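Local coordinates for 5-Carboxyvanillate Decarboxylase (Novosphingobium aromaticivorans, PDB 4QRN), which probably removes the carboxyl group from 5-carboxyvanillate, as a manganese-binding decarboxylase of the amidohydrolase family, at residues A45-E48 / I49-Y53. Numbering follows the deposited sequence. Where two conformers were deposited one is given.
Sequences ATRE and IIDVY
T46 caps the helix that starts at R47, and its hydroxyl OG1 accepts a weak hydrogen bond from the amide N of I49 at 3.3 Å. With chi1 at 73°, OG1 lies between the backbone N and the carbonyl carbon of its own residue, turned toward the first helical turn; CG1 of I49 runs past it at 3.4 Å. I49 N is shared weakly between OG1 and O of T46, so threonine suits the N-cap: its short hydroxyl helps satisfy a first-turn amide lacking an i-4 helical carbonyl. T46 O opens the helical ladder with a nearly straight bond from I50 N (3.1 Å), and D51 N to R47 O and V52 N to E48 O continue it.

On the outer side, R47 and D51 form a salt bridge. R47 leaves with CG anti to its backbone N (chi1 -173°), then bends at chi2 and chi3, which carries the guanidinium forward along the helix to the short acid one turn on. NH2 donates to D51 OD1 at 3.0 Å, and NE adds a weak bond to the same oxygen, the two planes lying 31° apart. In the conformer of I50 given, one of two, CB lies over one guanidinium face. Were D51 an alanine, the R47 guanidinium would probably lose its anionic mate and be freer to turn.

A45 packs on L88 and L89. Branched apolar side chains suit the buried positions: I50 meets W70 and A74 of helix 64-75, while I49 and V52 rest on L128 of helix 122-142. E48 OE2 forms a salt bridge with NE of R131. The arrangement is a classic N-capped helix start with an i to i+4 Arg-Asp salt bridge, directly following strand 38-44, which carries the manganese ligand E41.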
loop_
_atom_site.group_PDB
_atom_site.type_symbol
_atom_site.label_atom_id
_atom_site.label_comp_id
_atom_site.label_asym_id
_atom_site.label_seq_id
_atom_site.Cartn_x
_atom_site.Cartn_y
_atom_site.Cartn_z
ATOM N N ALA A 45 2.740 3.569 26.843
ATOM C CA ALA A 45 3.603 2.422 27.106
ATOM C C ALA A 45 3.664 2.179 28.596
ATOM O O ALA A 45 3.372 3.085 29.384
ATOM C CB ALA A 45 5.018 2.675 26.588
ATOM N N THR A 46 4.081 0.970 28.981
ATOM C CA THR A 46 4.483 0.735 30.360
ATOM C C THR A 46 5.975 0.416 30.352
ATOM O O THR A 46 6.499 -0.269 29.473
ATOM C CB THR A 46 3.680 -0.381 31.057
ATOM O OG1 THR A 46 4.076 -1.663 30.555
ATOM C CG2 THR A 46 2.167 -0.156 30.900
ATOM N N ARG A 47 6.653 0.900 31.379
ATOM C CA ARG A 47 8.091 0.705 31.475
ATOM C C ARG A 47 8.444 -0.775 31.513
ATOM O O ARG A 47 9.434 -1.197 30.900
ATOM C CB ARG A 47 8.616 1.418 32.725
ATOM C CG ARG A 47 10.142 1.451 32.887
ATOM C CD ARG A 47 10.799 2.317 31.814
ATOM N NE ARG A 47 11.462 1.467 30.849
ATOM C CZ ARG A 47 12.217 1.889 29.843
ATOM N NH1 ARG A 47 12.378 3.188 29.605
ATOM N NH2 ARG A 47 12.791 0.992 29.055
ATOM N N GLU A 48 7.651 -1.568 32.229
ATOM C CA GLU A 48 8.002 -2.978 32.343
ATOM C C GLU A 48 7.875 -3.712 31.008
ATOM O O GLU A 48 8.667 -4.625 30.748
ATOM C CB GLU A 48 7.207 -3.687 33.440
ATOM C CG GLU A 48 5.734 -3.701 33.234
ATOM C CD GLU A 48 4.975 -4.293 34.408
ATOM O OE1 GLU A 48 5.593 -4.578 35.468
ATOM O OE2 GLU A 48 3.740 -4.457 34.274
ATOM N N ILE A 49 6.947 -3.304 30.133
ATOM C CA ILE A 49 6.853 -3.955 28.832
ATOM C C ILE A 49 8.008 -3.500 27.932
ATOM O O ILE A 49 8.599 -4.317 27.246
ATOM C CB ILE A 49 5.463 -3.754 28.199
ATOM C CG1 ILE A 49 4.438 -4.607 28.968
ATOM C CG2 ILE A 49 5.475 -4.163 26.703
ATOM C CD1 ILE A 49 3.003 -4.344 28.594
ATOM N N ILE A 50 8.349 -2.211 27.936
ATOM C CA ILE A 50 9.520 -1.774 27.172
ATOM C C ILE A 50 10.779 -2.518 27.655
ATOM O O ILE A 50 11.620 -2.903 26.847
ATOM C CB ILE A 50 9.720 -0.231 27.199
ATOM C CG1 ILE A 50 8.448 0.518 26.740
ATOM C CG2 ILE A 50 10.918 0.180 26.330
ATOM C CD1 ILE A 50 7.897 0.080 25.390
ATOM N N ASP A 51 10.895 -2.737 28.967
ATOM C CA ASP A 51 12.039 -3.490 29.479
ATOM C C ASP A 51 12.054 -4.927 28.948
ATOM O O ASP A 51 13.126 -5.478 28.707
ATOM C CB ASP A 51 12.021 -3.514 31.005
ATOM C CG ASP A 51 12.399 -2.190 31.621
ATOM O OD1 ASP A 51 12.906 -1.303 30.906
ATOM O OD2 ASP A 51 12.177 -2.052 32.840
ATOM N N VAL A 52 10.883 -5.544 28.750
ATOM C CA VAL A 52 10.858 -6.869 28.122
ATOM C C VAL A 52 11.361 -6.784 26.681
ATOM O O VAL A 52 12.139 -7.654 26.252
ATOM C CB VAL A 52 9.455 -7.514 28.141
ATOM C CG1 VAL A 52 9.444 -8.808 27.318
ATOM C CG2 VAL A 52 9.027 -7.772 29.580
ATOM N N TYR A 53 10.971 -5.751 25.935
ATOM C CA TYR A 53 11.507 -5.624 24.586
ATOM C C TYR A 53 13.025 -5.536 24.615
ATOM O O TYR A 53 13.717 -6.166 23.812
ATOM C CB TYR A 53 10.962 -4.376 23.908
ATOM C CG TYR A 53 9.450 -4.299 23.729
ATOM C CD1 TYR A 53 8.622 -5.431 23.807
ATOM C CD2 TYR A 53 8.864 -3.074 23.481
ATOM C CE1 TYR A 53 7.249 -5.332 23.625
ATOM C CE2 TYR A 53 7.501 -2.955 23.288
ATOM C CZ TYR A 53 6.706 -4.072 23.363
ATOM O OH TYR A 53 5.352 -3.914 23.164
#